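Local structure of pentalenene synthase (Streptomyces chartreusis NRRL 3882, 6Q4S) at residues Glu125-Leu130 against Thr137-Phe142; His132-Thr137 against Gly190-Gly195. The protein probably converts farnesyl diphosphate with magnesium into the bicyclic sesquiterpene alcohol 7-epi-alpha-eudesmol, after loss of diphosphate and 1,10-ring closure. All blocks are in the same frame, centred on the assembly; numbering follows the deposited sequence. Where two conformers were deposited one is given.

In the fold
Interactions 1 and 2 lie side by side, their centres about 8 Å apart, where the turn between helices 118-131 and 136-161 meets the C-terminal end of helix 183-194. Interaction 1 joins the two helices through buried aromatic side chains; interaction 2 sets the turn itself on helix 183-194, and Thr137 belongs to both. Polar links tie them together: Arg141 NH1 and Glu191 OE1 form a salt bridge of 2.7 Å, and Arg192 NH2 probably donates to Tyr129 O at 2.9 Å. Both contacts touch the second subunit. The aspartate-rich motif at Asp80-Asp84 and the other likely metal and substrate residues lie away from this end of the helical bundle.

Interaction 1 of 2, residues Glu125-Leu130 against Thr137-Phe142; sequences EVWKYL and TWQTRF
Trp127 reaches across from helix 118-131 to meet Phe142, Trp138 and Gln139 of helix 136-161, two consecutive helices of the all-alpha terpene synthase fold joined by a short turn. The segments run at 140° to each other with axes 12.5 Å apart at closest approach, a distance bridged here by large side chains. Trp127 CZ3 lies 3.4 Å from Phe142 CD1. The six-membered ring of Trp127 and the Phe142 ring, 28° from parallel, are slid apart and barely overlap. Beside this pair, Trp127 CH2 lies 4.0 Å from Trp138 CZ3. Leu130 adds a branched aliphatic end, its CD2 4.1 Å from Phe142 CZ, the two side chains crossing at about a right angle. With CG anti to the backbone N (chi1 170°), the Trp127 indole extends into the gap.

Further out, Leu130 also packs on Leu69 and Trp72 of helix 63-79, and Phe142 meets the Trp146 ring. Indole suits position 138 because it combines a broad apolar surface with one donor: NE1 bonds Asp188 O. Gln139 combines an aliphatic stem with an amide whose NE2 bonds Met134 O, while its OE1 lies 3.9 Å from Trp127 CZ2.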
ATOM      1  N   GLU A 125       0.326  17.837   0.805  1.00 39.30           N
ATOM      2  CA  GLU A 125      -0.234  18.720  -0.235  1.00 37.71           C
ATOM      3  C   GLU A 125      -0.187  18.092  -1.600  1.00 31.60           C
ATOM      4  O   GLU A 125      -1.209  18.024  -2.229  1.00 35.95           O
ATOM      5  CB  GLU A 125       0.471  20.102  -0.276  1.00 39.06           C
ATOM      6  CG  GLU A 125      -0.122  21.009  -1.372  1.00 44.60           C
ATOM      7  CD  GLU A 125       0.736  22.238  -1.676  1.00 50.47           C
ATOM      8  OE1 GLU A 125       0.748  23.115  -0.787  1.00 55.86           O
ATOM      9  OE2 GLU A 125       1.380  22.286  -2.770  1.00 42.47           O
ATOM     10  N   VAL A 126       0.983  17.575  -1.989  1.00 32.70           N
ATOM     11  CA  VAL A 126       1.206  17.030  -3.309  1.00 33.22           C
ATOM     12  C   VAL A 126       0.335  15.859  -3.577  1.00 33.49           C
ATOM     13  O   VAL A 126      -0.179  15.728  -4.693  1.00 34.74           O
ATOM     14  CB  VAL A 126       2.706  16.759  -3.588  1.00 35.48           C
ATOM     15  CG1 VAL A 126       2.988  15.868  -4.787  1.00 34.71           C
ATOM     16  CG2 VAL A 126       3.455  18.072  -3.685  1.00 39.63           C
ATOM     17  N   TRP A 127       0.161  14.995  -2.581  1.00 34.47           N
ATOM     18  CA  TRP A 127      -0.632  13.774  -2.763  1.00 30.51           C
ATOM     19  C   TRP A 127      -2.097  14.086  -3.059  1.00 28.99           C
ATOM     20  O   TRP A 127      -2.682  13.475  -3.893  1.00 30.21           O
ATOM     21  CB  TRP A 127      -0.538  12.831  -1.542  1.00 32.21           C
ATOM     22  CG  TRP A 127      -1.523  11.711  -1.615  1.00 27.62           C
ATOM     23  CD1 TRP A 127      -2.626  11.549  -0.845  1.00 30.02           C
ATOM     24  CD2 TRP A 127      -1.548  10.654  -2.568  1.00 29.90           C
ATOM     25  NE1 TRP A 127      -3.335  10.445  -1.233  1.00 28.70           N
ATOM     26  CE2 TRP A 127      -2.687   9.866  -2.292  1.00 29.30           C
ATOM     27  CE3 TRP A 127      -0.735  10.300  -3.637  1.00 28.63           C
ATOM     28  CZ2 TRP A 127      -3.009   8.740  -3.018  1.00 28.23           C
ATOM     29  CZ3 TRP A 127      -1.083   9.197  -4.372  1.00 27.67           C
ATOM     30  CH2 TRP A 127      -2.181   8.402  -4.028  1.00 31.63           C
ATOM     31  N   LYS A 128      -2.642  15.107  -2.441  1.00 30.24           N
ATOM     32  CA  LYS A 128      -3.976  15.559  -2.742  1.00 32.09           C
ATOM     33  C   LYS A 128      -4.145  15.895  -4.224  1.00 32.78           C
ATOM     34  O   LYS A 128      -5.127  15.474  -4.851  1.00 32.78           O
ATOM     35  CB  LYS A 128      -4.280  16.758  -1.859  1.00 40.49           C
ATOM     36  CG  LYS A 128      -5.667  17.381  -2.106  1.00 43.55           C
ATOM     37  CD  LYS A 128      -5.936  18.469  -1.074  1.00 49.03           C
ATOM     38  CE  LYS A 128      -4.873  19.578  -1.156  1.00 55.31           C
ATOM     39  NZ  LYS A 128      -5.215  20.699  -0.227  1.00 71.29           N
ATOM     40  N   TYR A 129      -3.162  16.572  -4.826  1.00 29.87           N
ATOM     41  CA  TYR A 129      -3.232  16.807  -6.299  1.00 31.34           C
ATOM     42  C   TYR A 129      -2.928  15.611  -7.161  1.00 31.81           C
ATOM     43  O   TYR A 129      -3.559  15.392  -8.196  1.00 31.71           O
ATOM     44  CB  TYR A 129      -2.284  17.918  -6.683  1.00 36.41           C
ATOM     45  CG  TYR A 129      -2.701  19.263  -6.103  1.00 46.36           C
ATOM     46  CD1 TYR A 129      -3.942  19.809  -6.400  1.00 57.11           C
ATOM     47  CD2 TYR A 129      -1.860  19.973  -5.241  1.00 53.32           C
ATOM     48  CE1 TYR A 129      -4.332  21.037  -5.879  1.00 63.85           C
ATOM     49  CE2 TYR A 129      -2.238  21.207  -4.732  1.00 63.58           C
ATOM     50  CZ  TYR A 129      -3.478  21.718  -5.045  1.00 62.69           C
ATOM     51  OH  TYR A 129      -3.867  22.919  -4.536  1.00 70.70           O
ATOM     52  N   LEU A 130      -1.884  14.864  -6.782  1.00 34.66           N
ATOM     53  CA  LEU A 130      -1.483  13.708  -7.572  1.00 30.57           C
ATOM     54  C   LEU A 130      -2.581  12.667  -7.588  1.00 32.88           C
ATOM     55  O   LEU A 130      -2.810  12.003  -8.615  1.00 34.12           O
ATOM     56  CB  LEU A 130      -0.191  13.178  -6.962  1.00 34.20           C
ATOM     57  CG  LEU A 130       0.845  12.477  -7.771  1.00 41.35           C
ATOM     58  CD1 LEU A 130       1.401  13.394  -8.843  1.00 35.56           C
ATOM     59  CD2 LEU A 130       1.957  12.047  -6.819  1.00 43.77           C
ATOM     60  N   THR A 137      -8.164   1.953  -7.542  1.00 32.76           N
ATOM     61  CA  THR A 137      -7.251   0.950  -8.073  1.00 34.20           C
ATOM     62  C   THR A 137      -5.869   1.601  -8.298  1.00 33.37           C
ATOM     63  O   THR A 137      -4.861   1.026  -7.920  1.00 29.83           O
ATOM     64  CB  THR A 137      -7.808   0.301  -9.395  1.00 37.53           C
ATOM     65  OG1 THR A 137      -8.968  -0.473  -9.096  1.00 39.22           O
ATOM     66  CG2 THR A 137      -6.797  -0.643 -10.064  1.00 36.21           C
ATOM     67  N   TRP A 138      -5.842   2.774  -8.919  1.00 31.15           N
ATOM     68  CA  TRP A 138      -4.595   3.450  -9.201  1.00 30.61           C
ATOM     69  C   TRP A 138      -3.945   3.922  -7.892  1.00 32.06           C
ATOM     70  O   TRP A 138      -2.719   3.780  -7.713  1.00 27.05           O
ATOM     71  CB  TRP A 138      -4.788   4.647 -10.154  1.00 29.31           C
ATOM     72  CG  TRP A 138      -3.507   5.325 -10.439  1.00 27.88           C
ATOM     73  CD1 TRP A 138      -2.650   5.036 -11.478  1.00 24.60           C
ATOM     74  CD2 TRP A 138      -2.870   6.350  -9.673  1.00 25.82           C
ATOM     75  NE1 TRP A 138      -1.553   5.844 -11.407  1.00 26.86           N
ATOM     76  CE2 TRP A 138      -1.665   6.675 -10.330  1.00 26.29           C
ATOM     77  CE3 TRP A 138      -3.208   7.055  -8.517  1.00 26.67           C
ATOM     78  CZ2 TRP A 138      -0.770   7.589  -9.809  1.00 27.27           C
ATOM     79  CZ3 TRP A 138      -2.328   7.977  -8.015  1.00 25.95           C
ATOM     80  CH2 TRP A 138      -1.159   8.290  -8.676  1.00 28.98           C
ATOM     81  N   GLN A 139      -4.740   4.485  -6.965  1.00 27.62           N
ATOM     82  CA  GLN A 139      -4.208   4.985  -5.715  1.00 26.76           C
ATOM     83  C   GLN A 139      -3.583   3.848  -4.884  1.00 25.65           C
ATOM     84  O   GLN A 139      -2.552   4.059  -4.238  1.00 26.90           O
ATOM     85  CB  GLN A 139      -5.293   5.709  -4.900  1.00 27.59           C
ATOM     86  CG  GLN A 139      -5.779   6.949  -5.575  1.00 30.36           C
ATOM     87  CD  GLN A 139      -6.896   7.621  -4.786  1.00 36.62           C
ATOM     88  OE1 GLN A 139      -6.726   7.864  -3.631  1.00 37.62           O
ATOM     89  NE2 GLN A 139      -7.983   7.935  -5.414  1.00 37.29           N
ATOM     90  N   THR A 140      -4.197   2.697  -4.899  1.00 25.84           N
ATOM     91  CA  THR A 140      -3.664   1.503  -4.191  1.00 27.73           C
ATOM     92  C   THR A 140      -2.348   1.038  -4.787  1.00 28.19           C
ATOM     93  O   THR A 140      -1.401   0.808  -4.073  1.00 27.39           O
ATOM     94  CB  THR A 140      -4.672   0.373  -4.275  1.00 31.32           C
ATOM     95  OG1 THR A 140      -5.782   0.714  -3.437  1.00 32.77           O
ATOM     96  CG2 THR A 140      -4.095  -0.953  -3.853  1.00 31.54           C
ATOM     97  N   ARG A 141      -2.323   0.924  -6.111  1.00 29.41           N
ATOM     98  CA  ARG A 141      -1.125   0.579  -6.827  1.00 28.71           C
ATOM     99  C   ARG A 141       0.011   1.584  -6.550  1.00 32.07           C
ATOM    100  O   ARG A 141       1.123   1.159  -6.229  1.00 25.46           O
ATOM    101  CB  ARG A 141      -1.422   0.414  -8.323  1.00 30.35           C
ATOM    102  CG  ARG A 141      -0.179   0.362  -9.207  1.00 32.81           C
ATOM    103  CD  ARG A 141      -0.385  -0.458 -10.476  1.00 32.05           C
ATOM    104  NE  ARG A 141      -1.482   0.030 -11.307  1.00 37.97           N
ATOM    105  CZ  ARG A 141      -1.472   1.109 -12.092  1.00 35.02           C
ATOM    106  NH1 ARG A 141      -2.602   1.440 -12.776  1.00 39.90           N
ATOM    107  NH2 ARG A 141      -0.405   1.890 -12.190  1.00 33.97           N
ATOM    108  N   PHE A 142      -0.268   2.887  -6.682  1.00 27.24           N
ATOM    109  CA  PHE A 142       0.710   3.943  -6.403  1.00 29.09           C
ATOM    110  C   PHE A 142       1.220   3.827  -4.963  1.00 26.32           C
ATOM    111  O   PHE A 142       2.438   3.888  -4.674  1.00 26.87           O
ATOM    112  CB  PHE A 142       0.185   5.353  -6.652  1.00 27.09           C
ATOM    113  CG  PHE A 142       1.218   6.423  -6.333  1.00 27.01           C
ATOM    114  CD1 PHE A 142       1.394   6.897  -5.045  1.00 27.85           C
ATOM    115  CD2 PHE A 142       2.036   6.895  -7.305  1.00 27.04           C
ATOM    116  CE1 PHE A 142       2.411   7.799  -4.733  1.00 29.23           C
ATOM    117  CE2 PHE A 142       3.022   7.833  -7.039  1.00 28.56           C
ATOM    118  CZ  PHE A 142       3.219   8.293  -5.742  1.00 29.47           C
TER

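Interaction 2 of 2, residues His132-Thr137 against Gly190-Gly195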
ATOM      1  N   HIS A 132      -5.801  13.223  -7.313  1.00 34.17           N
ATOM      2  CA  HIS A 132      -7.047  13.851  -7.792  1.00 39.48           C
ATOM      3  C   HIS A 132      -7.506  13.227  -9.126  1.00 38.92           C
ATOM      4  O   HIS A 132      -6.735  13.102 -10.057  1.00 37.30           O
ATOM      5  CB  HIS A 132      -6.904  15.382  -7.911  1.00 41.67           C
ATOM      6  CG  HIS A 132      -8.170  16.037  -8.351  1.00 51.37           C
ATOM      7  ND1 HIS A 132      -9.261  16.186  -7.510  1.00 53.83           N
ATOM      8  CD2 HIS A 132      -8.559  16.487  -9.564  1.00 52.33           C
ATOM      9  CE1 HIS A 132     -10.250  16.736  -8.186  1.00 52.10           C
ATOM     10  NE2 HIS A 132      -9.855  16.918  -9.435  1.00 53.82           N
ATOM     11  N   GLY A 133      -8.758  12.763  -9.171  1.00 37.41           N
ATOM     12  CA  GLY A 133      -9.314  12.201 -10.399  1.00 40.31           C
ATOM     13  C   GLY A 133      -8.900  10.772 -10.683  1.00 40.93           C
ATOM     14  O   GLY A 133      -9.284  10.224 -11.681  1.00 38.76           O
ATOM     15  N   MET A 134      -8.133  10.146  -9.792  1.00 36.28           N
ATOM     16  CA  MET A 134      -7.625   8.825 -10.061  1.00 33.78           C
ATOM     17  C   MET A 134      -8.456   7.811  -9.309  1.00 31.24           C
ATOM     18  O   MET A 134      -8.848   8.050  -8.191  1.00 31.71           O
ATOM     19  CB  MET A 134      -6.105   8.735  -9.602  1.00 33.53           C
ATOM     20  CG  MET A 134      -5.182   9.750 -10.278  1.00 33.31           C
ATOM     21  SD  MET A 134      -5.216   9.673 -12.081  1.00 36.19           S
ATOM     22  CE  MET A 134      -4.645   8.047 -12.542  1.00 37.45           C
ATOM     23  N   SER A 135      -8.628   6.632  -9.869  1.00 30.86           N
ATOM     24  CA  SER A 135      -9.403   5.586  -9.258  1.00 34.25           C
ATOM     25  C   SER A 135      -8.743   5.029  -7.953  1.00 34.64           C
ATOM     26  O   SER A 135      -7.551   5.194  -7.734  1.00 31.19           O
ATOM     27  CB  SER A 135      -9.581   4.444 -10.245  1.00 39.79           C
ATOM     28  OG  SER A 135      -8.402   3.629 -10.321  1.00 34.73           O
ATOM     29  N   LEU A 136      -9.532   4.368  -7.148  1.00 31.25           N
ATOM     30  CA  LEU A 136      -9.044   3.654  -5.993  1.00 35.91           C
ATOM     31  C   LEU A 136      -7.966   2.582  -6.394  1.00 34.07           C
ATOM     32  O   LEU A 136      -6.967   2.408  -5.696  1.00 33.15           O
ATOM     33  CB  LEU A 136     -10.208   3.005  -5.207  1.00 35.35           C
ATOM     34  CG  LEU A 136      -9.750   2.324  -3.891  1.00 38.42           C
ATOM     35  CD1 LEU A 136      -9.173   3.358  -2.920  1.00 39.89           C
ATOM     36  CD2 LEU A 136     -10.943   1.606  -3.287  1.00 41.47           C
ATOM     37  N   THR A 137      -8.164   1.953  -7.542  1.00 32.76           N
ATOM     38  CA  THR A 137      -7.251   0.950  -8.073  1.00 34.20           C
ATOM     39  C   THR A 137      -5.869   1.601  -8.298  1.00 33.37           C
ATOM     40  O   THR A 137      -4.861   1.026  -7.920  1.00 29.83           O
ATOM     41  CB  THR A 137      -7.808   0.301  -9.395  1.00 37.53           C
ATOM     42  OG1 THR A 137      -8.968  -0.473  -9.096  1.00 39.22           O
ATOM     43  CG2 THR A 137      -6.797  -0.643 -10.064  1.00 36.21           C
ATOM     44  N   GLY A 190       2.684   8.250 -14.573  1.00 28.97           N
ATOM     45  CA  GLY A 190       2.468   8.604 -15.952  1.00 33.22           C
ATOM     46  C   GLY A 190       0.973   8.663 -16.307  1.00 39.56           C
ATOM     47  O   GLY A 190       0.534   9.489 -17.123  1.00 37.88           O
ATOM     48  N   GLU A 191       0.211   7.789 -15.675  1.00 34.49           N
ATOM     49  CA  GLU A 191      -1.227   7.688 -15.880  1.00 31.99           C
ATOM     50  C   GLU A 191      -1.869   8.995 -15.313  1.00 33.21           C
ATOM     51  O   GLU A 191      -2.672   9.634 -15.985  1.00 33.14           O
ATOM     52  CB  GLU A 191      -1.765   6.463 -15.134  1.00 31.02           C
ATOM     53  CG  GLU A 191      -1.503   5.158 -15.824  1.00 35.38           C
ATOM     54  CD  GLU A 191      -1.564   3.962 -14.893  1.00 34.49           C
ATOM     55  OE1 GLU A 191      -2.602   3.249 -14.803  1.00 34.72           O
ATOM     56  OE2 GLU A 191      -0.559   3.745 -14.207  1.00 36.50           O
ATOM     57  N   ARG A 192      -1.448   9.446 -14.133  1.00 33.75           N
ATOM     58  CA  ARG A 192      -1.934  10.728 -13.621  1.00 34.00           C
ATOM     59  C   ARG A 192      -1.595  11.918 -14.520  1.00 36.02           C
ATOM     60  O   ARG A 192      -2.450  12.784 -14.697  1.00 35.57           O
ATOM     61  CB  ARG A 192      -1.448  10.982 -12.187  1.00 30.75           C
ATOM     62  CG  ARG A 192      -1.637  12.392 -11.638  1.00 29.69           C
ATOM     63  CD  ARG A 192      -3.151  12.652 -11.591  1.00 31.48           C
ATOM     64  NE  ARG A 192      -3.365  13.923 -10.935  1.00 30.44           N
ATOM     65  CZ  ARG A 192      -3.403  15.081 -11.589  1.00 34.44           C
ATOM     66  NH1 ARG A 192      -3.211  15.101 -12.878  1.00 35.33           N
ATOM     67  NH2 ARG A 192      -3.610  16.225 -10.970  1.00 30.86           N
ATOM     68  N   SER A 193      -0.369  11.950 -15.033  0.50 31.90           N
ATOM     69  CA  SER A 193       0.143  13.056 -15.802  0.50 34.58           C
ATOM     70  C   SER A 193      -0.564  13.247 -17.147  0.50 35.71           C
ATOM     71  O   SER A 193      -0.739  14.378 -17.599  0.50 40.76           O
ATOM     72  CB  SER A 193       1.623  12.845 -16.062  0.50 36.21           C
ATOM     73  OG  SER A 193       2.083  13.815 -16.953  0.50 32.60           O
ATOM     74  N   ARG A 194      -0.954  12.146 -17.762  1.00 33.54           N
ATOM     75  CA  ARG A 194      -1.530  12.130 -19.065  1.00 39.75           C
ATOM     76  C   ARG A 194      -3.026  11.878 -19.075  1.00 40.30           C
ATOM     77  O   ARG A 194      -3.666  12.125 -20.079  1.00 43.72           O
ATOM     78  CB  ARG A 194      -0.823  11.098 -19.879  1.00 38.98           C
ATOM     79  CG  ARG A 194      -1.088  11.231 -21.378  1.00 46.18           C
ATOM     80  CD  ARG A 194      -0.292  10.188 -22.134  1.00 45.90           C
ATOM     81  NE  ARG A 194      -0.428  10.357 -23.568  1.00 50.23           N
ATOM     82  CZ  ARG A 194       0.187   9.630 -24.481  1.00 49.91           C
ATOM     83  NH1 ARG A 194       1.026   8.642 -24.160  1.00 50.38           N
ATOM     84  NH2 ARG A 194      -0.050   9.905 -25.740  1.00 54.51           N
ATOM     85  N   GLY A 195      -3.588  11.351 -18.001  1.00 39.90           N
ATOM     86  CA  GLY A 195      -5.052  11.292 -17.819  1.00 36.10           C
ATOM     87  C   GLY A 195      -5.625  10.045 -18.401  1.00 41.45           C
ATOM     88  O   GLY A 195      -6.592  10.100 -19.123  1.00 44.75           O
TER
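Met134 packs its thioether along the aliphatic part of Arg192, from CA and CB to CD, the two side chains crossing at a slant. Its CG stands anti to the carbonyl carbon, and two further bends (chi2 -56°, chi3 -62°) curl the chain back, setting SD 3.7 Å from Arg192 CD. The terminal CE consequently lies against the helix backbone, 3.8 Å from Arg192 N, and reaches Glu191 CB at 4.2 Å. An unbranched, flexible methionine suits this uneven surface of methylenes and main chain.

The contact seats the turn between two helices of the terpene synthase bundle on the last turn of helix 183-194. Ser135 is the N-cap of helix 136-161, its OG bonded to Trp138 N. Just after the other helix, Gly195 takes a positive phi, which a residue without a side chain adopts with little strain.

Arg192 bends at chi2 (63°) and carries its guanidinium toward the end of helix 118-131, where a probable bond to Tyr129 O and a salt bridge from NH1 to Asp65 OD2 hold it; His132 O, 3.6 Å from NE, only packs there. Glu191, extended beyond CG, directs its carboxylate away from the methionine toward Arg141, and OE1 also accepts from Val198 N.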